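Local coordinates for Thiol:disulfide interchange protein DsbA (Neisseria meningitidis MC58, PDB 3HZ8) that probably introduces disulfide bonds into periplasmic proteins, using the redox-active disulfide of its thioredoxin-like fold as the oxidant, at residues L112-L116 and L128-E132; F31-F35 and H63-Q67; V160-V166 and L181-V185. The protein carries 1 engineered substitution. All blocks are in the same frame, centred on the assembly; numbering follows the deposited sequence.

Along the chain the order is contact 2, contact 1, contact 3, and together they sample the thioredoxin-type sheet and, in contact 1, the helical region added to it. Contacts 2 and 3 reach the same mixed sheet, the former at its outermost strand 57-63 and the neighbour 26-32, the latter where strands 157-160 and 164-166 meet helix 171-191; their centres are about 22 Å apart. Contact 1 joins helices 109-118 and 124-132, its centre about 18 Å from that of contact 2 and about 34 Å from that of contact 3, across the chain's centre from the latter. Segment 31-35 ends just before redox-active Cys36 and helix 37-50, while segment 63-67 leads from strand 57-63 toward helix 71-83.

Contact 1 of 3, residues L112-L116 and L128-E132; sequences LKKWL and LAAYE
Leu112 and Leu116 of helix 109-118 face Leu128 and Tyr131 of helix 124-132, and the meeting is almost wholly apolar. The two short segments run at 149° to one another with their axes 10.4 Å apart, close enough for one layer of side chains between them.

The aromatic part belongs to Tyr131. Leu112 CD2 comes obliquely to the CD1-CE1 flank of its ring, within 3.6 Å of Tyr131 CE1, while the ring also makes a cation-pi contact with Arg75. A trans first torsion (chi1 178°) swings the ring off helix 124-132 and across to the leucine.

The aliphatic part centres on Leu128. Where the backbones come nearest, Leu116 CB and Leu128 CB are 4.1 Å apart, and Leu116 CD1 lies against the backbone of Leu128, 3.9 Å from Leu128 CA. One turn earlier on helix 109-118, Lys113 lends its stem rather than its charge: Lys113 CG rests 3.8 Å from Leu128 CD1, the two side chains crossing at about a right angle.

Electrostatics play a looser part. Lys113 NZ and Glu132 OE2 stand 5.5 Å apart, too far for a direct contact, though the opposite charges may still attract weakly; Lys113 NZ also makes a long, weak ion pair with Glu110. The whole is a roughly antiparallel helix pair joined by a short connection, part of the helical insertion that sets DsbA apart from plain thioredoxin.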
ATOM      1  N   LEU A 112       5.850  19.928   1.580  1.00 11.81           N
ATOM      2  CA  LEU A 112       6.090  18.626   2.192  1.00 11.46           C
ATOM      3  C   LEU A 112       7.287  18.634   3.143  1.00 11.50           C
ATOM      4  O   LEU A 112       7.216  18.097   4.247  1.00 11.43           O
ATOM      5  CB  LEU A 112       6.283  17.558   1.111  1.00 11.00           C
ATOM      6  CG  LEU A 112       6.663  16.174   1.645  1.00 11.70           C
ATOM      7  CD1 LEU A 112       5.568  15.659   2.561  1.00 11.34           C
ATOM      8  CD2 LEU A 112       6.887  15.217   0.500  1.00 11.85           C
ATOM      9  N   LYS A 113       8.390  19.239   2.714  1.00 11.37           N
ATOM     10  CA  LYS A 113       9.607  19.201   3.531  1.00 11.46           C
ATOM     11  C   LYS A 113       9.443  19.955   4.857  1.00 10.87           C
ATOM     12  O   LYS A 113       9.885  19.476   5.907  1.00 10.56           O
ATOM     13  CB  LYS A 113      10.829  19.702   2.751  1.00 11.19           C
ATOM     14  CG  LYS A 113      11.217  18.747   1.600  1.00 12.33           C
ATOM     15  CD  LYS A 113      12.464  19.211   0.834  1.00 13.90           C
ATOM     16  CE  LYS A 113      12.163  20.457   0.006  1.00 19.09           C
ATOM     17  NZ  LYS A 113      13.074  20.607  -1.183  1.00 22.45           N
ATOM     18  N   LYS A 114       8.793  21.116   4.814  1.00 10.72           N
ATOM     19  CA  LYS A 114       8.486  21.873   6.031  1.00 11.66           C
ATOM     20  C   LYS A 114       7.572  21.060   6.949  1.00 10.51           C
ATOM     21  O   LYS A 114       7.826  20.954   8.147  1.00 10.51           O
ATOM     22  CB  LYS A 114       7.854  23.233   5.691  1.00 11.70           C
ATOM     23  CG  LYS A 114       7.363  24.043   6.892  1.00 13.93           C
ATOM     24  CD  LYS A 114       6.448  25.190   6.460  1.00 14.93           C
ATOM     25  CE  LYS A 114       5.941  26.009   7.643  1.00 18.32           C
ATOM     26  NZ  LYS A 114       4.949  25.268   8.472  1.00 21.80           N
ATOM     27  N   TRP A 115       6.515  20.488   6.370  1.00 10.82           N
ATOM     28  CA  TRP A 115       5.565  19.663   7.120  1.00 10.19           C
ATOM     29  C   TRP A 115       6.264  18.470   7.794  1.00  9.58           C
ATOM     30  O   TRP A 115       6.066  18.203   8.992  1.00  9.08           O
ATOM     31  CB  TRP A 115       4.432  19.197   6.191  1.00 11.25           C
ATOM     32  CG  TRP A 115       3.326  18.461   6.896  1.00 11.91           C
ATOM     33  CD1 TRP A 115       2.251  19.007   7.532  1.00 13.36           C
ATOM     34  CD2 TRP A 115       3.192  17.039   7.025  1.00 11.89           C
ATOM     35  NE1 TRP A 115       1.462  18.011   8.063  1.00 13.53           N
ATOM     36  CE2 TRP A 115       2.016  16.795   7.765  1.00 12.43           C
ATOM     37  CE3 TRP A 115       3.951  15.949   6.586  1.00 10.02           C
ATOM     38  CZ2 TRP A 115       1.579  15.500   8.070  1.00 13.22           C
ATOM     39  CZ3 TRP A 115       3.522  14.657   6.906  1.00 11.53           C
ATOM     40  CH2 TRP A 115       2.349  14.451   7.640  1.00 12.28           C
ATOM     41  N   LEU A 116       7.095  17.761   7.036  1.00  9.52           N
ATOM     42  CA  LEU A 116       7.798  16.606   7.589  1.00  9.43           C
ATOM     43  C   LEU A 116       8.686  17.009   8.767  1.00  9.59           C
ATOM     44  O   LEU A 116       8.711  16.327   9.793  1.00 10.41           O
ATOM     45  CB  LEU A 116       8.630  15.897   6.527  1.00  9.83           C
ATOM     46  CG  LEU A 116       7.883  14.989   5.555  1.00  9.49           C
ATOM     47  CD1 LEU A 116       8.877  14.452   4.518  1.00  9.57           C
ATOM     48  CD2 LEU A 116       7.204  13.839   6.313  1.00 11.12           C
ATOM     49  N   LEU A 128      11.890  12.819   6.558  1.00 13.67           N
ATOM     50  CA  LEU A 128      12.505  13.847   5.713  1.00 13.92           C
ATOM     51  C   LEU A 128      13.866  13.403   5.142  1.00 14.83           C
ATOM     52  O   LEU A 128      14.113  13.540   3.950  1.00 14.14           O
ATOM     53  CB  LEU A 128      12.643  15.165   6.483  1.00 13.93           C
ATOM     54  CG  LEU A 128      13.295  16.306   5.694  1.00 13.92           C
ATOM     55  CD1 LEU A 128      12.606  16.574   4.349  1.00 14.80           C
ATOM     56  CD2 LEU A 128      13.387  17.585   6.550  1.00 13.70           C
ATOM     57  N   ALA A 129      14.731  12.851   5.995  1.00 15.37           N
ATOM     58  CA  ALA A 129      16.019  12.327   5.535  1.00 15.96           C
ATOM     59  C   ALA A 129      15.856  11.235   4.481  1.00 16.12           C
ATOM     60  O   ALA A 129      16.585  11.201   3.500  1.00 17.08           O
ATOM     61  CB  ALA A 129      16.854  11.817   6.713  1.00 16.10           C
ATOM     62  N   ALA A 130      14.886  10.352   4.706  1.00 16.09           N
ATOM     63  CA  ALA A 130      14.569   9.310   3.739  1.00 15.85           C
ATOM     64  C   ALA A 130      14.082   9.907   2.418  1.00 16.20           C
ATOM     65  O   ALA A 130      14.464   9.423   1.353  1.00 15.72           O
ATOM     66  CB  ALA A 130      13.530   8.341   4.304  1.00 15.73           C
ATOM     67  N   TYR A 131      13.243  10.946   2.494  1.00 16.36           N
ATOM     68  CA  TYR A 131      12.760  11.632   1.302  1.00 17.42           C
ATOM     69  C   TYR A 131      13.929  12.190   0.491  1.00 17.93           C
ATOM     70  O   TYR A 131      13.935  12.123  -0.735  1.00 18.44           O
ATOM     71  CB  TYR A 131      11.771  12.758   1.656  1.00 17.89           C
ATOM     72  CG  TYR A 131      11.274  13.525   0.440  1.00 18.95           C
ATOM     73  CD1 TYR A 131      10.091  13.156  -0.213  1.00 19.14           C
ATOM     74  CD2 TYR A 131      12.004  14.600  -0.082  1.00 19.20           C
ATOM     75  CE1 TYR A 131       9.649  13.851  -1.334  1.00 20.02           C
ATOM     76  CE2 TYR A 131      11.565  15.293  -1.203  1.00 20.24           C
ATOM     77  CZ  TYR A 131      10.388  14.913  -1.822  1.00 20.26           C
ATOM     78  OH  TYR A 131       9.960  15.598  -2.932  1.00 21.01           O
ATOM     79  N   GLU A 132      14.930  12.713   1.190  1.00 18.30           N
ATOM     80  CA  GLU A 132      16.056  13.341   0.517  1.00 19.51           C
ATOM     81  C   GLU A 132      17.104  12.344   0.019  1.00 19.68           C
ATOM     82  O   GLU A 132      18.042  12.729  -0.676  1.00 20.00           O
ATOM     83  CB  GLU A 132      16.674  14.417   1.410  1.00 19.83           C
ATOM     84  CG  GLU A 132      15.689  15.554   1.684  1.00 22.37           C
ATOM     85  CD  GLU A 132      16.298  16.940   1.540  1.00 25.00           C
ATOM     86  OE1 GLU A 132      16.077  17.768   2.446  1.00 27.36           O
ATOM     87  OE2 GLU A 132      16.996  17.197   0.530  1.00 27.85           O
TER

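Contact 2 of 3, residues F31-F35 and H63-Q67; sequences FFGYF and HVVWQ
His63 is the hub of an aromatic cluster with Phe32, Tyr34 and Phe35, at the edge of the thioredoxin sheet where parallel strands 26-32 and 57-63 end side by side. The parallel bridge of His63 with Phe32 is made by Val64 N donating to Phe32 O at 3.0 Å, with the Phe32 backbone also bonded to Glu62. From CB, a trans chi1 of -162° carries the imidazole across to the residues that follow Phe32. His63 CG lies 3.7 Å from Phe32 O, which sits over one ring face. On that face Gly33 CA also makes a CH-pi contact, 3.6 Å from the ring centroid. His63 CD2 meets two rings: it turns the imidazole's edge to the face of Phe32, 3.7 Å from Phe32 CE1, and approaches Tyr34 CD2 obliquely. On the far side of the ring, His63 CE1 lies 3.8 Å from Phe35 CE2. At the tip, His63 NE2 is 2.9 Å from Tyr34 N, two residues before redox-active Cys36. The ring's rotation is probably held in part by its other nitrogen: His63 ND1 donates to Val64 O at 2.8 Å, with the oxygen 5° out of the ring plane and the N-H pointing at a carbonyl lone pair.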
ATOM      1  N   PHE A  31      -2.303  -1.027  -3.447  1.00  5.86           N
ATOM      2  CA  PHE A  31      -2.070   0.227  -4.182  1.00  5.92           C
ATOM      3  C   PHE A  31      -3.009   1.289  -3.620  1.00  5.91           C
ATOM      4  O   PHE A  31      -4.189   1.008  -3.400  1.00  5.84           O
ATOM      5  CB  PHE A  31      -2.332   0.060  -5.683  1.00  6.05           C
ATOM      6  CG  PHE A  31      -1.303  -0.792  -6.391  1.00  6.34           C
ATOM      7  CD1 PHE A  31      -0.124  -0.224  -6.856  1.00  7.71           C
ATOM      8  CD2 PHE A  31      -1.531  -2.145  -6.636  1.00  5.69           C
ATOM      9  CE1 PHE A  31       0.836  -0.997  -7.533  1.00  7.81           C
ATOM     10  CE2 PHE A  31      -0.585  -2.920  -7.323  1.00  7.63           C
ATOM     11  CZ  PHE A  31       0.604  -2.336  -7.763  1.00  7.28           C
ATOM     12  N   PHE A  32      -2.499   2.500  -3.402  1.00  5.84           N
ATOM     13  CA  PHE A  32      -3.286   3.549  -2.763  1.00  6.42           C
ATOM     14  C   PHE A  32      -2.788   4.904  -3.241  1.00  6.57           C
ATOM     15  O   PHE A  32      -1.789   4.993  -3.964  1.00  6.50           O
ATOM     16  CB  PHE A  32      -3.158   3.472  -1.223  1.00  7.00           C
ATOM     17  CG  PHE A  32      -1.803   3.912  -0.705  1.00  7.08           C
ATOM     18  CD1 PHE A  32      -1.641   5.182  -0.145  1.00  7.78           C
ATOM     19  CD2 PHE A  32      -0.687   3.086  -0.827  1.00  6.78           C
ATOM     20  CE1 PHE A  32      -0.391   5.618   0.299  1.00  7.75           C
ATOM     21  CE2 PHE A  32       0.579   3.515  -0.399  1.00  6.94           C
ATOM     22  CZ  PHE A  32       0.728   4.780   0.169  1.00  7.33           C
ATOM     23  N   GLY A  33      -3.482   5.958  -2.831  1.00  6.37           N
ATOM     24  CA  GLY A  33      -2.954   7.319  -2.964  1.00  6.77           C
ATOM     25  C   GLY A  33      -3.273   8.054  -1.678  1.00  6.75           C
ATOM     26  O   GLY A  33      -4.315   7.802  -1.063  1.00  7.50           O
ATOM     27  N   TYR A  34      -2.396   8.968  -1.262  1.00  6.97           N
ATOM     28  CA  TYR A  34      -2.656   9.739  -0.035  1.00  7.41           C
ATOM     29  C   TYR A  34      -3.814  10.761  -0.189  1.00  8.18           C
ATOM     30  O   TYR A  34      -4.361  11.241   0.805  1.00  8.84           O
ATOM     31  CB  TYR A  34      -1.388  10.453   0.430  1.00  8.19           C
ATOM     32  CG  TYR A  34      -0.371   9.571   1.105  1.00  8.43           C
ATOM     33  CD1 TYR A  34      -0.710   8.809   2.227  1.00 10.95           C
ATOM     34  CD2 TYR A  34       0.944   9.533   0.657  1.00  9.71           C
ATOM     35  CE1 TYR A  34       0.244   8.020   2.889  1.00 11.22           C
ATOM     36  CE2 TYR A  34       1.904   8.745   1.307  1.00  9.92           C
ATOM     37  CZ  TYR A  34       1.547   7.980   2.418  1.00 10.14           C
ATOM     38  OH  TYR A  34       2.511   7.212   3.064  1.00 12.17           O
ATOM     39  N   PHE A  35      -4.187  11.068  -1.429  1.00  8.87           N
ATOM     40  CA  PHE A  35      -5.292  12.014  -1.725  1.00  9.47           C
ATOM     41  C   PHE A  35      -6.653  11.342  -1.681  1.00  9.52           C
ATOM     42  O   PHE A  35      -7.667  11.989  -1.913  1.00 10.38           O
ATOM     43  CB  PHE A  35      -5.123  12.543  -3.152  1.00 10.11           C
ATOM     44  CG  PHE A  35      -4.845  11.441  -4.149  1.00  9.51           C
ATOM     45  CD1 PHE A  35      -5.857  10.549  -4.513  1.00 10.31           C
ATOM     46  CD2 PHE A  35      -3.566  11.252  -4.681  1.00 11.27           C
ATOM     47  CE1 PHE A  35      -5.621   9.499  -5.395  1.00 11.81           C
ATOM     48  CE2 PHE A  35      -3.318  10.201  -5.550  1.00 12.11           C
ATOM     49  CZ  PHE A  35      -4.343   9.318  -5.912  1.00 10.74           C
ATOM     50  N   HIS A  63       2.297   3.491  -3.801  1.00  6.93           N
ATOM     51  CA  HIS A  63       1.485   4.666  -4.161  1.00  6.94           C
ATOM     52  C   HIS A  63       1.385   4.741  -5.672  1.00  7.14           C
ATOM     53  O   HIS A  63       2.403   4.636  -6.364  1.00  7.50           O
ATOM     54  CB  HIS A  63       2.147   5.939  -3.616  1.00  7.37           C
ATOM     55  CG  HIS A  63       1.248   7.135  -3.539  1.00  7.05           C
ATOM     56  ND1 HIS A  63       0.772   7.804  -4.648  1.00  6.29           N
ATOM     57  CD2 HIS A  63       0.784   7.817  -2.466  1.00  6.75           C
ATOM     58  CE1 HIS A  63       0.009   8.812  -4.259  1.00  7.66           C
ATOM     59  NE2 HIS A  63       0.018   8.857  -2.939  1.00  7.55           N
ATOM     60  N   VAL A  64       0.173   4.912  -6.199  1.00  6.70           N
ATOM     61  CA  VAL A  64       0.019   5.043  -7.653  1.00  7.35           C
ATOM     62  C   VAL A  64       0.662   6.337  -8.167  1.00  7.37           C
ATOM     63  O   VAL A  64       0.800   7.317  -7.424  1.00  6.98           O
ATOM     64  CB  VAL A  64      -1.472   4.972  -8.122  1.00  7.16           C
ATOM     65  CG1 VAL A  64      -2.034   3.569  -7.886  1.00  8.45           C
ATOM     66  CG2 VAL A  64      -2.341   6.065  -7.482  1.00  8.59           C
ATOM     67  N   VAL A  65       1.074   6.333  -9.437  1.00  7.47           N
ATOM     68  CA  VAL A  65       1.568   7.554 -10.083  1.00  7.75           C
ATOM     69  C   VAL A  65       0.823   7.700 -11.408  1.00  7.95           C
ATOM     70  O   VAL A  65       1.077   6.954 -12.358  1.00  8.72           O
ATOM     71  CB  VAL A  65       3.106   7.542 -10.283  1.00  8.22           C
ATOM     72  CG1 VAL A  65       3.571   8.815 -11.004  1.00  7.85           C
ATOM     73  CG2 VAL A  65       3.818   7.356  -8.946  1.00  7.78           C
ATOM     74  N   TRP A  66      -0.117   8.645 -11.443  1.00  8.39           N
ATOM     75  CA  TRP A  66      -1.025   8.820 -12.579  1.00  8.42           C
ATOM     76  C   TRP A  66      -0.726  10.101 -13.362  1.00  8.65           C
ATOM     77  O   TRP A  66      -1.316  10.341 -14.408  1.00 10.02           O
ATOM     78  CB  TRP A  66      -2.471   8.853 -12.073  1.00  8.30           C
ATOM     79  CG  TRP A  66      -2.996   7.502 -11.683  1.00  7.44           C
ATOM     80  CD1 TRP A  66      -2.584   6.289 -12.167  1.00  8.61           C
ATOM     81  CD2 TRP A  66      -4.054   7.224 -10.757  1.00  6.34           C
ATOM     82  NE1 TRP A  66      -3.315   5.273 -11.590  1.00  8.77           N
ATOM     83  CE2 TRP A  66      -4.221   5.817 -10.718  1.00  6.45           C
ATOM     84  CE3 TRP A  66      -4.855   8.025  -9.935  1.00  6.48           C
ATOM     85  CZ2 TRP A  66      -5.178   5.200  -9.911  1.00  6.63           C
ATOM     86  CZ3 TRP A  66      -5.825   7.410  -9.147  1.00  7.68           C
ATOM     87  CH2 TRP A  66      -5.974   6.005  -9.140  1.00  7.38           C
ATOM     88  N   GLN A  67       0.176  10.915 -12.832  1.00  8.23           N
ATOM     89  CA  GLN A  67       0.639  12.129 -13.511  1.00  8.42           C
ATOM     90  C   GLN A  67       1.981  12.526 -12.906  1.00  8.52           C
ATOM     91  O   GLN A  67       2.311  12.102 -11.793  1.00  8.45           O
ATOM     92  CB  GLN A  67      -0.398  13.267 -13.401  1.00  8.09           C
ATOM     93  CG  GLN A  67      -0.735  13.700 -11.961  1.00  7.43           C
ATOM     94  CD  GLN A  67      -1.832  14.750 -11.862  1.00  8.77           C
ATOM     95  OE1 GLN A  67      -2.522  15.050 -12.846  1.00  8.91           O
ATOM     96  NE2 GLN A  67      -2.006  15.306 -10.657  1.00  8.48           N
TER

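Contact 3 of 3, residues V160-V166 and L181-V185; sequences VGGKYKV and LADKV
This is a buried apolar seam between sheet and helix, in which the hairpin of strands 157-160 and 164-166 lies against helix 171-191, the short strand and helix segments running nearly antiparallel. Leu181 is its central wedge. Leu181 CB rests 3.9 Å from Val160 CG1, and the branches beyond divide their work: Leu181 CD1 touches Val166 CG2 at 3.9 Å, while Leu181 CD2 lies 3.7 Å from Tyr164 CB. One turn on, Val185 CG2 enters at the edge of the Tyr164 ring, in its plane and 3.7 Å from Tyr164 CE2, and also packs on Gly161 CA, where a bare backbone lets the helix come close. Lys184 crosses the end of the tyrosine at about a right angle, bringing Lys184 CE to 3.5 Å from Tyr164 OH; that hydroxyl hydrogen-bonds to Glu188 farther along the helix. From the hairpin's own side, Lys163 CG lies over the centre of one face of the Tyr164 ring. A classic beta bulge opens the second strand of the hairpin: Lys163 and Tyr164 both oppose Val160, whose O accepts from both their backbone N atoms. A hairpin backed by the C-terminal helix is the beta-beta-alpha half of the thioredoxin fold.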
ATOM      1  N   VAL A 160      -3.462 -10.191  -3.506  1.00  7.48           N
ATOM      2  CA  VAL A 160      -2.839 -11.188  -2.636  1.00  7.15           C
ATOM      3  C   VAL A 160      -2.049 -12.192  -3.455  1.00  7.80           C
ATOM      4  O   VAL A 160      -2.516 -12.664  -4.479  1.00  7.49           O
ATOM      5  CB  VAL A 160      -3.904 -11.918  -1.779  1.00  7.18           C
ATOM      6  CG1 VAL A 160      -3.268 -12.922  -0.821  1.00  8.41           C
ATOM      7  CG2 VAL A 160      -4.732 -10.885  -1.006  1.00  8.14           C
ATOM      8  N   GLY A 161      -0.842 -12.511  -3.008  1.00  7.83           N
ATOM      9  CA  GLY A 161      -0.056 -13.543  -3.687  1.00  8.20           C
ATOM     10  C   GLY A 161       0.357 -13.173  -5.096  1.00  8.11           C
ATOM     11  O   GLY A 161       0.612 -14.061  -5.917  1.00  8.78           O
ATOM     12  N   GLY A 162       0.394 -11.869  -5.388  1.00  7.69           N
ATOM     13  CA  GLY A 162       0.734 -11.382  -6.726  1.00  7.86           C
ATOM     14  C   GLY A 162      -0.334 -11.555  -7.798  1.00  7.84           C
ATOM     15  O   GLY A 162      -0.203 -11.019  -8.897  1.00  8.18           O
ATOM     16  N   LYS A 163      -1.404 -12.293  -7.501  1.00  7.68           N
ATOM     17  CA  LYS A 163      -2.336 -12.669  -8.576  1.00  8.10           C
ATOM     18  C   LYS A 163      -3.836 -12.541  -8.292  1.00  8.05           C
ATOM     19  O   LYS A 163      -4.619 -12.592  -9.227  1.00  7.98           O
ATOM     20  CB  LYS A 163      -2.050 -14.105  -9.043  1.00  9.19           C
ATOM     21  CG  LYS A 163      -2.309 -15.164  -7.976  1.00 10.01           C
ATOM     22  CD  LYS A 163      -1.936 -16.583  -8.408  1.00  9.48           C
ATOM     23  CE  LYS A 163      -2.721 -17.063  -9.634  1.00 10.47           C
ATOM     24  NZ  LYS A 163      -2.325 -18.467 -10.066  1.00 12.70           N
ATOM     25  N   TYR A 164      -4.232 -12.407  -7.027  1.00  7.64           N
ATOM     26  CA  TYR A 164      -5.656 -12.407  -6.672  1.00  7.79           C
ATOM     27  C   TYR A 164      -6.101 -11.035  -6.191  1.00  7.48           C
ATOM     28  O   TYR A 164      -5.698 -10.591  -5.119  1.00  7.67           O
ATOM     29  CB  TYR A 164      -5.960 -13.467  -5.604  1.00  7.95           C
ATOM     30  CG  TYR A 164      -5.602 -14.876  -6.036  1.00  8.66           C
ATOM     31  CD1 TYR A 164      -6.150 -15.437  -7.182  1.00  9.14           C
ATOM     32  CD2 TYR A 164      -4.727 -15.645  -5.283  1.00  9.61           C
ATOM     33  CE1 TYR A 164      -5.832 -16.741  -7.577  1.00 10.49           C
ATOM     34  CE2 TYR A 164      -4.402 -16.952  -5.665  1.00 10.55           C
ATOM     35  CZ  TYR A 164      -4.952 -17.486  -6.815  1.00 10.00           C
ATOM     36  OH  TYR A 164      -4.618 -18.760  -7.214  1.00 11.81           O
ATOM     37  N   LYS A 165      -6.938 -10.376  -6.988  1.00  7.29           N
ATOM     38  CA  LYS A 165      -7.440  -9.053  -6.654  1.00  7.64           C
ATOM     39  C   LYS A 165      -8.692  -9.193  -5.804  1.00  7.36           C
ATOM     40  O   LYS A 165      -9.619  -9.907  -6.194  1.00  8.65           O
ATOM     41  CB  LYS A 165      -7.771  -8.268  -7.932  1.00  7.25           C
ATOM     42  CG  LYS A 165      -8.348  -6.865  -7.680  1.00  8.71           C
ATOM     43  CD  LYS A 165      -8.581  -6.110  -8.985  1.00  9.74           C
ATOM     44  CE  LYS A 165      -9.309  -4.819  -8.710  1.00 13.73           C
ATOM     45  NZ  LYS A 165      -9.499  -4.007  -9.935  1.00 16.68           N
ATOM     46  N   VAL A 166      -8.706  -8.519  -4.654  1.00  7.01           N
ATOM     47  CA  VAL A 166      -9.886  -8.489  -3.798  1.00  7.26           C
ATOM     48  C   VAL A 166     -10.961  -7.602  -4.423  1.00  7.30           C
ATOM     49  O   VAL A 166     -10.683  -6.480  -4.821  1.00  7.63           O
ATOM     50  CB  VAL A 166      -9.542  -7.952  -2.399  1.00  7.58           C
ATOM     51  CG1 VAL A 166     -10.789  -7.907  -1.522  1.00  8.50           C
ATOM     52  CG2 VAL A 166      -8.469  -8.815  -1.761  1.00  7.52           C
ATOM     53  N   LEU A 181      -7.802 -15.856   0.623  1.00 10.99           N
ATOM     54  CA  LEU A 181      -6.837 -15.815  -0.476  1.00 11.11           C
ATOM     55  C   LEU A 181      -5.442 -16.182  -0.012  1.00 11.85           C
ATOM     56  O   LEU A 181      -4.720 -16.887  -0.713  1.00 12.41           O
ATOM     57  CB  LEU A 181      -6.824 -14.445  -1.147  1.00 10.29           C
ATOM     58  CG  LEU A 181      -8.057 -14.113  -1.984  1.00 10.11           C
ATOM     59  CD1 LEU A 181      -8.028 -12.650  -2.437  1.00  9.80           C
ATOM     60  CD2 LEU A 181      -8.180 -15.049  -3.174  1.00 10.49           C
ATOM     61  N   ALA A 182      -5.072 -15.733   1.182  1.00 12.82           N
ATOM     62  CA  ALA A 182      -3.755 -16.057   1.741  1.00 14.06           C
ATOM     63  C   ALA A 182      -3.552 -17.560   1.937  1.00 15.08           C
ATOM     64  O   ALA A 182      -2.464 -18.090   1.666  1.00 15.95           O
ATOM     65  CB  ALA A 182      -3.537 -15.313   3.032  1.00 14.61           C
ATOM     66  N   ASP A 183      -4.598 -18.238   2.410  1.00 15.89           N
ATOM     67  CA  ASP A 183      -4.581 -19.697   2.548  1.00 16.72           C
ATOM     68  C   ASP A 183      -4.492 -20.373   1.173  1.00 16.28           C
ATOM     69  O   ASP A 183      -3.725 -21.327   0.990  1.00 16.96           O
ATOM     70  CB  ASP A 183      -5.809 -20.178   3.333  1.00 16.96           C
ATOM     71  CG  ASP A 183      -5.924 -21.694   3.378  1.00 18.91           C
ATOM     72  OD1 ASP A 183      -5.099 -22.339   4.051  1.00 22.02           O
ATOM     73  OD2 ASP A 183      -6.843 -22.235   2.732  1.00 21.45           O
ATOM     74  N   LYS A 184      -5.252 -19.863   0.200  1.00 15.82           N
ATOM     75  CA  LYS A 184      -5.226 -20.403  -1.165  1.00 15.30           C
ATOM     76  C   LYS A 184      -3.804 -20.332  -1.738  1.00 15.93           C
ATOM     77  O   LYS A 184      -3.295 -21.330  -2.270  1.00 15.50           O
ATOM     78  CB  LYS A 184      -6.225 -19.654  -2.061  1.00 14.95           C
ATOM     79  CG  LYS A 184      -6.348 -20.180  -3.487  1.00 15.26           C
ATOM     80  CD  LYS A 184      -7.400 -19.382  -4.251  1.00 14.78           C
ATOM     81  CE  LYS A 184      -7.535 -19.823  -5.703  1.00 16.70           C
ATOM     82  NZ  LYS A 184      -8.109 -21.194  -5.838  1.00 17.04           N
ATOM     83  N   VAL A 185      -3.179 -19.161  -1.611  1.00 16.68           N
ATOM     84  CA  VAL A 185      -1.786 -18.938  -2.028  1.00 17.93           C
ATOM     85  C   VAL A 185      -0.799 -19.845  -1.293  1.00 19.08           C
ATOM     86  O   VAL A 185       0.025 -20.505  -1.926  1.00 19.57           O
ATOM     87  CB  VAL A 185      -1.378 -17.449  -1.814  1.00 17.48           C
ATOM     88  CG1 VAL A 185       0.138 -17.253  -1.939  1.00 17.72           C
ATOM     89  CG2 VAL A 185      -2.117 -16.559  -2.793  1.00 17.79           C
TER